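PDB 3GG9: D-3-phosphoglycerate dehydrogenase oxidoreductase protein from Ralstonia solanacearum, which probably acts as an NAD-dependent phosphoglycerate dehydrogenase of the D-isomer specific 2-hydroxyacid dehydrogenase family. Local coordinates for residues 112-116 / 174-179; 157-161 / 181-185; 185-189 / 203-209. One frame throughout, in Å; residues are numbered along the deposited sequence.

Contact 1. Residues 112-116 / 174-179; sequences AELTW and LVAGYG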
loop_
_atom_site.group_PDB
_atom_site.type_symbol
_atom_site.label_atom_id
_atom_site.label_comp_id
_atom_site.label_asym_id
_atom_site.label_seq_id
_atom_site.Cartn_x
_atom_site.Cartn_y
_atom_site.Cartn_z
ATOM N N ALA A 112 -2.775 2.751 -12.466
ATOM C CA ALA A 112 -2.373 3.935 -11.714
ATOM C C ALA A 112 -2.538 3.707 -10.206
ATOM O O ALA A 112 -1.664 4.069 -9.405
ATOM C CB ALA A 112 -3.204 5.169 -12.140
ATOM N N GLU A 113 -3.663 3.130 -9.806
ATOM C CA GLU A 113 -3.898 2.891 -8.395
ATOM C C GLU A 113 -2.890 1.883 -7.884
ATOM O O GLU A 113 -2.413 1.978 -6.766
ATOM C CB GLU A 113 -5.294 2.376 -8.157
ATOM C CG GLU A 113 -6.315 3.495 -8.414
ATOM C CD GLU A 113 -7.682 3.201 -7.858
ATOM O OE1 GLU A 113 -7.847 2.153 -7.222
ATOM O OE2 GLU A 113 -8.605 4.034 -8.040
ATOM N N LEU A 114 -2.590 0.935 -8.729
ATOM C CA LEU A 114 -1.615 -0.104 -8.341
ATOM C C LEU A 114 -0.226 0.502 -8.125
ATOM O O LEU A 114 0.470 0.141 -7.166
ATOM C CB LEU A 114 -1.573 -1.185 -9.398
ATOM C CG LEU A 114 -0.814 -2.475 -9.014
ATOM C CD1 LEU A 114 0.699 -2.399 -9.367
ATOM C CD2 LEU A 114 -1.024 -2.850 -7.518
ATOM N N THR A 115 0.200 1.365 -9.042
ATOM C CA THR A 115 1.427 2.159 -8.859
ATOM C C THR A 115 1.509 2.843 -7.496
ATOM O O THR A 115 2.525 2.775 -6.806
ATOM C CB THR A 115 1.590 3.220 -9.995
ATOM O OG1 THR A 115 1.584 2.549 -11.251
ATOM C CG2 THR A 115 2.893 3.999 -9.838
ATOM N N TRP A 116 0.424 3.492 -7.099
ATOM C CA TRP A 116 0.382 4.200 -5.827
ATOM C C TRP A 116 0.348 3.280 -4.629
ATOM O O TRP A 116 0.913 3.602 -3.597
ATOM C CB TRP A 116 -0.837 5.150 -5.760
ATOM C CG TRP A 116 -0.515 6.272 -4.832
ATOM C CD1 TRP A 116 -0.988 6.457 -3.573
ATOM C CD2 TRP A 116 0.440 7.318 -5.063
ATOM N NE1 TRP A 116 -0.419 7.595 -3.011
ATOM C CE2 TRP A 116 0.463 8.132 -3.913
ATOM C CE3 TRP A 116 1.264 7.654 -6.148
ATOM C CZ2 TRP A 116 1.290 9.258 -3.809
ATOM C CZ3 TRP A 116 2.089 8.767 -6.044
ATOM C CH2 TRP A 116 2.090 9.558 -4.892
ATOM N N LEU A 174 -2.528 10.484 -13.872
ATOM C CA LEU A 174 -3.247 10.086 -12.648
ATOM C C LEU A 174 -2.329 10.013 -11.433
ATOM O O LEU A 174 -2.657 10.487 -10.331
ATOM C CB LEU A 174 -3.961 8.761 -12.870
ATOM C CG LEU A 174 -5.176 8.788 -13.814
ATOM C CD1 LEU A 174 -5.784 7.400 -13.961
ATOM C CD2 LEU A 174 -6.247 9.813 -13.379
ATOM N N VAL A 175 -1.167 9.381 -11.620
ATOM C CA VAL A 175 -0.201 9.245 -10.554
ATOM C C VAL A 175 0.434 10.564 -10.117
ATOM O O VAL A 175 0.633 10.770 -8.924
ATOM C CB VAL A 175 0.923 8.234 -10.941
ATOM C CG1 VAL A 175 1.982 8.193 -9.865
ATOM C CG2 VAL A 175 0.304 6.869 -11.155
ATOM N N ALA A 176 0.689 11.466 -11.068
ATOM C CA ALA A 176 1.047 12.846 -10.738
ATOM C C ALA A 176 -0.020 13.539 -9.846
ATOM O O ALA A 176 0.329 14.268 -8.892
ATOM C CB ALA A 176 1.329 13.666 -12.015
ATOM N N GLY A 177 -1.296 13.311 -10.165
ATOM C CA GLY A 177 -2.424 13.817 -9.377
ATOM C C GLY A 177 -2.451 13.289 -7.942
ATOM O O GLY A 177 -2.696 14.036 -6.993
ATOM N N TYR A 178 -2.198 11.990 -7.776
ATOM C CA TYR A 178 -2.101 11.391 -6.443
ATOM C C TYR A 178 -1.007 12.050 -5.607
ATOM O O TYR A 178 -1.187 12.320 -4.398
ATOM C CB TYR A 178 -1.833 9.880 -6.549
ATOM C CG TYR A 178 -2.881 9.081 -7.299
ATOM C CD1 TYR A 178 -2.538 7.913 -7.952
ATOM C CD2 TYR A 178 -4.238 9.483 -7.328
ATOM C CE1 TYR A 178 -3.495 7.147 -8.634
ATOM C CE2 TYR A 178 -5.189 8.735 -8.022
ATOM C CZ TYR A 178 -4.812 7.564 -8.666
ATOM O OH TYR A 178 -5.747 6.809 -9.346
ATOM N N GLY A 179 0.142 12.268 -6.241
ATOM C CA GLY A 179 1.279 12.932 -5.608
ATOM C C GLY A 179 0.888 14.293 -5.077
ATOM O O GLY A 179 1.145 14.591 -3.922
HETATM O O HOH W 1 -8.516 6.453 -8.654
#
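Glu113 OE2 accepts the backbone N-H of Lys159 of the second subunit and also meets a water that lies 2.9 Å from Tyr178 OH. The other carboxylate oxygen, OE1, takes Leu158 N of the same neighbouring subunit, so the two N-H groups hold the carboxylate by both its oxygens. Tyr178 reaches this polar corner with its hydroxyl 3.5 Å from Glu113 CG, while CE1 of its ring lies 3.7 Å from Ala112 O, which sits at the ring edge. The rest of the contact is apolar. Tyr178 CB stands almost centrally over the six-membered ring of Trp116, 3.8 Å from its centroid, as a CH-pi contact. Further along, the Tyr178 ring turns its edge to the face of the five-membered ring in an offset edge-to-face pair, with planes at 62°. With chi1 at -153°, roughly trans to the backbone N, the indole swings toward the other helix, its CE3 on Val175 CG1 and its CH2 3.5 Å from Gly179 CA. Beside them, Ala112 CB fits against Leu174 CB. Segments 112-116 and 174-179 cross at -43°; they belong to helices 109-123 and 170-181, the second probably following the Rossmann-type glycine-rich turn, at the subunit interface.

Contact 2. Residues 157-161 / 181-185; sequences VLKGQ and AFGMN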
loop_
_atom_site.group_PDB
_atom_site.type_symbol
_atom_site.label_atom_id
_atom_site.label_comp_id
_atom_site.label_asym_id
_atom_site.label_seq_id
_atom_site.Cartn_x
_atom_site.Cartn_y
_atom_site.Cartn_z
ATOM N N VAL A 157 7.306 9.535 5.232
ATOM C CA VAL A 157 6.089 10.284 4.903
ATOM C C VAL A 157 6.255 10.789 3.465
ATOM O O VAL A 157 7.378 11.052 3.025
ATOM C CB VAL A 157 5.878 11.449 5.914
ATOM C CG1 VAL A 157 6.996 12.404 5.859
ATOM C CG2 VAL A 157 4.594 12.195 5.690
ATOM N N LEU A 158 5.148 10.875 2.726
ATOM C CA LEU A 158 5.175 11.402 1.367
ATOM C C LEU A 158 5.064 12.920 1.357
ATOM O O LEU A 158 5.759 13.577 0.583
ATOM C CB LEU A 158 4.062 10.788 0.517
ATOM C CG LEU A 158 4.119 9.267 0.322
ATOM C CD1 LEU A 158 2.881 8.818 -0.459
ATOM C CD2 LEU A 158 5.352 8.876 -0.429
ATOM N N LYS A 159 4.191 13.461 2.202
ATOM C CA LYS A 159 3.981 14.921 2.270
ATOM C C LYS A 159 5.295 15.696 2.264
ATOM O O LYS A 159 6.153 15.445 3.088
ATOM C CB LYS A 159 3.173 15.328 3.512
ATOM C CG LYS A 159 2.862 16.844 3.549
ATOM C CD LYS A 159 2.070 17.270 4.786
ATOM C CE LYS A 159 1.560 18.681 4.599
ATOM N NZ LYS A 159 0.891 19.218 5.804
ATOM N N GLY A 160 5.452 16.603 1.301
ATOM C CA GLY A 160 6.600 17.500 1.265
ATOM C C GLY A 160 7.831 16.913 0.604
ATOM O O GLY A 160 8.858 17.575 0.529
ATOM N N GLN A 161 7.728 15.663 0.143
ATOM C CA GLN A 161 8.779 15.004 -0.619
ATOM C C GLN A 161 8.597 15.185 -2.119
ATOM O O GLN A 161 7.554 15.617 -2.595
ATOM C CB GLN A 161 8.799 13.512 -0.295
ATOM C CG GLN A 161 9.035 13.241 1.160
ATOM C CD GLN A 161 10.499 13.125 1.460
ATOM O OE1 GLN A 161 11.093 12.059 1.281
ATOM N NE2 GLN A 161 11.105 14.228 1.905
ATOM N N ALA A 181 -2.135 15.409 -4.405
ATOM C CA ALA A 181 -3.100 15.268 -3.312
ATOM C C ALA A 181 -2.466 14.791 -2.008
ATOM O O ALA A 181 -2.996 15.042 -0.940
ATOM C CB ALA A 181 -4.221 14.367 -3.707
ATOM N N PHE A 182 -1.329 14.098 -2.082
ATOM C CA PHE A 182 -0.576 13.797 -0.869
ATOM C C PHE A 182 0.361 14.918 -0.401
ATOM O O PHE A 182 1.043 14.768 0.620
ATOM C CB PHE A 182 0.173 12.436 -0.986
ATOM C CG PHE A 182 -0.710 11.262 -0.627
ATOM C CD1 PHE A 182 -0.616 10.673 0.630
ATOM C CD2 PHE A 182 -1.682 10.795 -1.503
ATOM C CE1 PHE A 182 -1.454 9.626 0.999
ATOM C CE2 PHE A 182 -2.547 9.730 -1.121
ATOM C CZ PHE A 182 -2.414 9.157 0.133
ATOM N N GLY A 183 0.374 16.041 -1.123
ATOM C CA GLY A 183 1.238 17.182 -0.758
ATOM C C GLY A 183 2.714 16.989 -1.131
ATOM O O GLY A 183 3.598 17.580 -0.502
ATOM N N MET A 184 2.974 16.172 -2.150
ATOM C CA MET A 184 4.325 15.941 -2.659
ATOM C C MET A 184 4.725 17.073 -3.625
ATOM O O MET A 184 3.863 17.780 -4.155
ATOM C CB MET A 184 4.439 14.573 -3.351
ATOM C CG MET A 184 4.088 13.357 -2.478
ATOM S SD MET A 184 4.507 11.779 -3.250
ATOM C CE MET A 184 6.284 11.695 -2.944
ATOM N N ASN A 185 6.032 17.275 -3.790
ATOM C CA ASN A 185 6.602 18.137 -4.833
ATOM C C ASN A 185 6.710 17.349 -6.142
ATOM O O ASN A 185 7.606 16.511 -6.308
ATOM C CB ASN A 185 7.975 18.679 -4.365
ATOM C CG ASN A 185 8.587 19.687 -5.334
ATOM O OD1 ASN A 185 7.903 20.581 -5.831
ATOM N ND2 ASN A 185 9.895 19.552 -5.593
#
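Leu158 and Met184 form the tightly packed side of this contact. The Met184 chain passes obliquely over Leu158: CG lies 3.5 Å from Leu158 O, SD is near CB, and the methyl CE reaches Leu158 CD2 at 3.9 Å. A bend at the last torsion (chi3 79°) folds CE back so that it also comes near Gln161 CB. The other methyl of Leu158, CD1, turns to Phe182 CD1, and Trp116 of helix 109-123 touches all three of these side chains. The Phe182 ring stacks on Tyr178 of the second subunit. Outward from this core the contact is carried by backbone. Gly160 N donates to Gly183 O at 2.8 Å, approaching from above the carbonyl plane, and Lys159 CA makes a CA-H...O contact with Phe182 O at 3.4 Å. Asn185 N donates to Gln161 O, although the refined separation is unusually short and its exact length is doubtful. On the solvent side Lys159 packs only the start of its chain here: CB is 3.6 Å from Phe182 O, and the extended remainder leads away. The Asn185 side chain likewise turns from the loop, its ND2 bonding Thr162 OG1. Both backbones bend at glycines with positive phi. Gly160 is the third residue of a type II beta turn closed by Gln161 N to Leu158 O, and Gly183 ends helix 170-181 in a Schellman motif, the link by which this Rossmann-type domain passes from helix 170-181 into strand 185-189.

Contact 3. Residues 185-189 / 203-209; sequences NVLVW and FAVAESK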
loop_
_atom_site.group_PDB
_atom_site.type_symbol
_atom_site.label_atom_id
_atom_site.label_comp_id
_atom_site.label_asym_id
_atom_site.label_seq_id
_atom_site.Cartn_x
_atom_site.Cartn_y
_atom_site.Cartn_z
ATOM N N ASN A 185 6.032 17.275 -3.790
ATOM C CA ASN A 185 6.602 18.137 -4.833
ATOM C C ASN A 185 6.710 17.349 -6.142
ATOM O O ASN A 185 7.606 16.511 -6.308
ATOM C CB ASN A 185 7.975 18.679 -4.365
ATOM C CG ASN A 185 8.587 19.687 -5.334
ATOM O OD1 ASN A 185 7.903 20.581 -5.831
ATOM N ND2 ASN A 185 9.895 19.552 -5.593
ATOM N N VAL A 186 5.782 17.578 -7.063
ATOM C CA VAL A 186 5.728 16.766 -8.280
ATOM C C VAL A 186 6.510 17.394 -9.452
ATOM O O VAL A 186 6.250 18.550 -9.864
ATOM C CB VAL A 186 4.271 16.411 -8.697
ATOM C CG1 VAL A 186 4.280 15.451 -9.898
ATOM C CG2 VAL A 186 3.486 15.793 -7.528
ATOM N N LEU A 187 7.469 16.621 -9.966
ATOM C CA LEU A 187 8.247 16.955 -11.162
ATOM C C LEU A 187 8.057 15.921 -12.256
ATOM O O LEU A 187 8.170 14.711 -12.019
ATOM C CB LEU A 187 9.744 17.053 -10.840
ATOM C CG LEU A 187 10.273 18.041 -9.797
ATOM C CD1 LEU A 187 11.756 17.780 -9.543
ATOM C CD2 LEU A 187 10.059 19.476 -10.243
ATOM N N VAL A 188 7.817 16.406 -13.471
ATOM C CA VAL A 188 7.561 15.551 -14.623
ATOM C C VAL A 188 8.714 15.679 -15.632
ATOM O O VAL A 188 9.288 16.750 -15.789
ATOM C CB VAL A 188 6.181 15.888 -15.278
ATOM C CG1 VAL A 188 5.922 15.023 -16.497
ATOM C CG2 VAL A 188 5.046 15.683 -14.257
ATOM N N TRP A 189 9.068 14.576 -16.281
ATOM C CA TRP A 189 9.964 14.597 -17.434
ATOM C C TRP A 189 9.460 13.609 -18.508
ATOM O O TRP A 189 8.716 12.696 -18.204
ATOM C CB TRP A 189 11.417 14.311 -17.017
ATOM C CG TRP A 189 12.394 14.871 -18.036
ATOM C CD1 TRP A 189 12.779 16.179 -18.179
ATOM C CD2 TRP A 189 13.047 14.147 -19.077
ATOM N NE1 TRP A 189 13.641 16.306 -19.237
ATOM C CE2 TRP A 189 13.823 15.072 -19.807
ATOM C CE3 TRP A 189 13.058 12.802 -19.461
ATOM C CZ2 TRP A 189 14.603 14.694 -20.897
ATOM C CZ3 TRP A 189 13.828 12.423 -20.552
ATOM C CH2 TRP A 189 14.592 13.366 -21.257
ATOM N N PHE A 203 1.857 21.225 -13.578
ATOM C CA PHE A 203 2.992 20.509 -13.021
ATOM C C PHE A 203 4.303 21.105 -13.482
ATOM O O PHE A 203 4.434 21.531 -14.638
ATOM C CB PHE A 203 2.919 19.014 -13.361
ATOM C CG PHE A 203 1.844 18.283 -12.607
ATOM C CD1 PHE A 203 0.652 17.940 -13.225
ATOM C CD2 PHE A 203 2.006 17.978 -11.254
ATOM C CE1 PHE A 203 -0.364 17.287 -12.520
ATOM C CE2 PHE A 203 0.991 17.316 -10.540
ATOM C CZ PHE A 203 -0.187 16.969 -11.178
ATOM N N ALA A 204 5.259 21.156 -12.562
ATOM C CA ALA A 204 6.639 21.513 -12.867
ATOM C C ALA A 204 7.308 20.422 -13.699
ATOM O O ALA A 204 7.062 19.227 -13.504
ATOM C CB ALA A 204 7.398 21.708 -11.592
ATOM N N VAL A 205 8.156 20.846 -14.631
ATOM C CA VAL A 205 8.903 19.940 -15.472
ATOM C C VAL A 205 10.337 20.007 -15.001
ATOM O O VAL A 205 10.860 21.088 -14.783
ATOM C CB VAL A 205 8.750 20.344 -16.965
ATOM C CG1 VAL A 205 9.731 19.602 -17.852
ATOM C CG2 VAL A 205 7.331 20.074 -17.405
ATOM N N ALA A 206 10.960 18.847 -14.800
ATOM C CA ALA A 206 12.338 18.793 -14.362
ATOM C C ALA A 206 13.280 19.439 -15.388
ATOM O O ALA A 206 13.001 19.399 -16.586
ATOM C CB ALA A 206 12.739 17.346 -14.095
ATOM N N GLU A 207 14.378 20.029 -14.905
ATOM C CA GLU A 207 15.372 20.714 -15.748
ATOM C C GLU A 207 15.906 19.806 -16.838
ATOM O O GLU A 207 16.109 20.235 -17.986
ATOM C CB GLU A 207 16.553 21.197 -14.907
ATOM C CG GLU A 207 16.229 22.343 -13.987
ATOM C CD GLU A 207 17.420 23.258 -13.737
ATOM O OE1 GLU A 207 18.566 22.870 -14.042
ATOM O OE2 GLU A 207 17.199 24.374 -13.234
ATOM N N SER A 208 16.118 18.541 -16.463
ATOM C CA SER A 208 16.613 17.531 -17.371
ATOM C C SER A 208 16.258 16.170 -16.810
ATOM O O SER A 208 15.808 16.052 -15.669
ATOM C CB SER A 208 18.135 17.642 -17.508
ATOM O OG SER A 208 18.764 17.555 -16.250
ATOM N N LYS A 209 16.452 15.151 -17.630
ATOM C CA LYS A 209 16.356 13.769 -17.191
ATOM C C LYS A 209 17.251 13.518 -15.981
ATOM O O LYS A 209 16.807 12.929 -14.997
ATOM C CB LYS A 209 16.736 12.846 -18.343
ATOM C CG LYS A 209 16.601 11.381 -18.053
ATOM C CD LYS A 209 16.985 10.633 -19.312
ATOM C CE LYS A 209 17.407 9.228 -19.012
ATOM N NZ LYS A 209 18.021 8.646 -20.234
HETATM O O HOH W 2 4.517 20.334 -9.783
#
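Lys209 lays its aliphatic chain across the face of Trp189. CB sits almost on the normal of the six-membered ring, 3.6 Å from its centroid, in a CH-pi contact. CG moves toward the rim, 3.9 Å from Trp189 CZ3, and CD stays close to the same ring carbon. The chain is extended from there, with CG anti to the backbone N (chi1 -176°), and carries NZ beyond the indole to the carbonyl of Ile232; a long, weak ion pair with Asp237 adds to it. Lys209 N lies over the same Trp189 face, as does Ser208 C, offset toward the five-membered part. Lys209 N and Trp189 NE1 are both donors and do not bond. Ala206 O lies in the plane of the indole at its edge, 3.6 Å from CD1.

One residue before Trp189, Val188 is bonded twice by the backbone opposite: its N donates to Ala204 O at 2.9 Å, and its O accepts Ala206 N at the same length. Such alternation is that of parallel strands, and Val205 CA adds a CA-H...O contact to Val188 O at 3.2 Å. Side chains then split between the sheet faces. Leu187 CD2 meets Ala204 CB at 3.7 Å on one, whereas Val186 CG1 packs on Phe203 CD2, which with Val186 also touches Ala176 and Arg180 of helix 170-181. Val188 CG2 adds a looser touch on Phe203 CB. Ser208 OG caps Ala211 N at the start of helix 209-215. The short, weakly bonded strand 204-205 forms one edge of the parallel sheet, joined to strand 185-189 through helix 192-200 in a beta-alpha-beta crossover of a Rossmann-type domain.

How the contacts relate
The three contacts lie on one side of the chain's centre, their own centres 12 Å (1 and 2), 16 Å (1 and 3) and 15 Å (2 and 3) apart. Along the chain contacts 1 and 2 interleave, and contact 3 begins on Asn185, where contact 2 ends. Helix 170-181 joins them: it packs on helix 109-123 in contact 1, ends in the turn of contact 2, and is covered by Val186 and Phe203 of contact 3. Gly179 O and Met184 N, probably hydrogen-bonded, tie the first two directly. Contacts 1 and 2 also touch the second subunit, whereas contact 3 lies at one edge of the seven-stranded sheet, so the series runs from dimer interface to sheet edge.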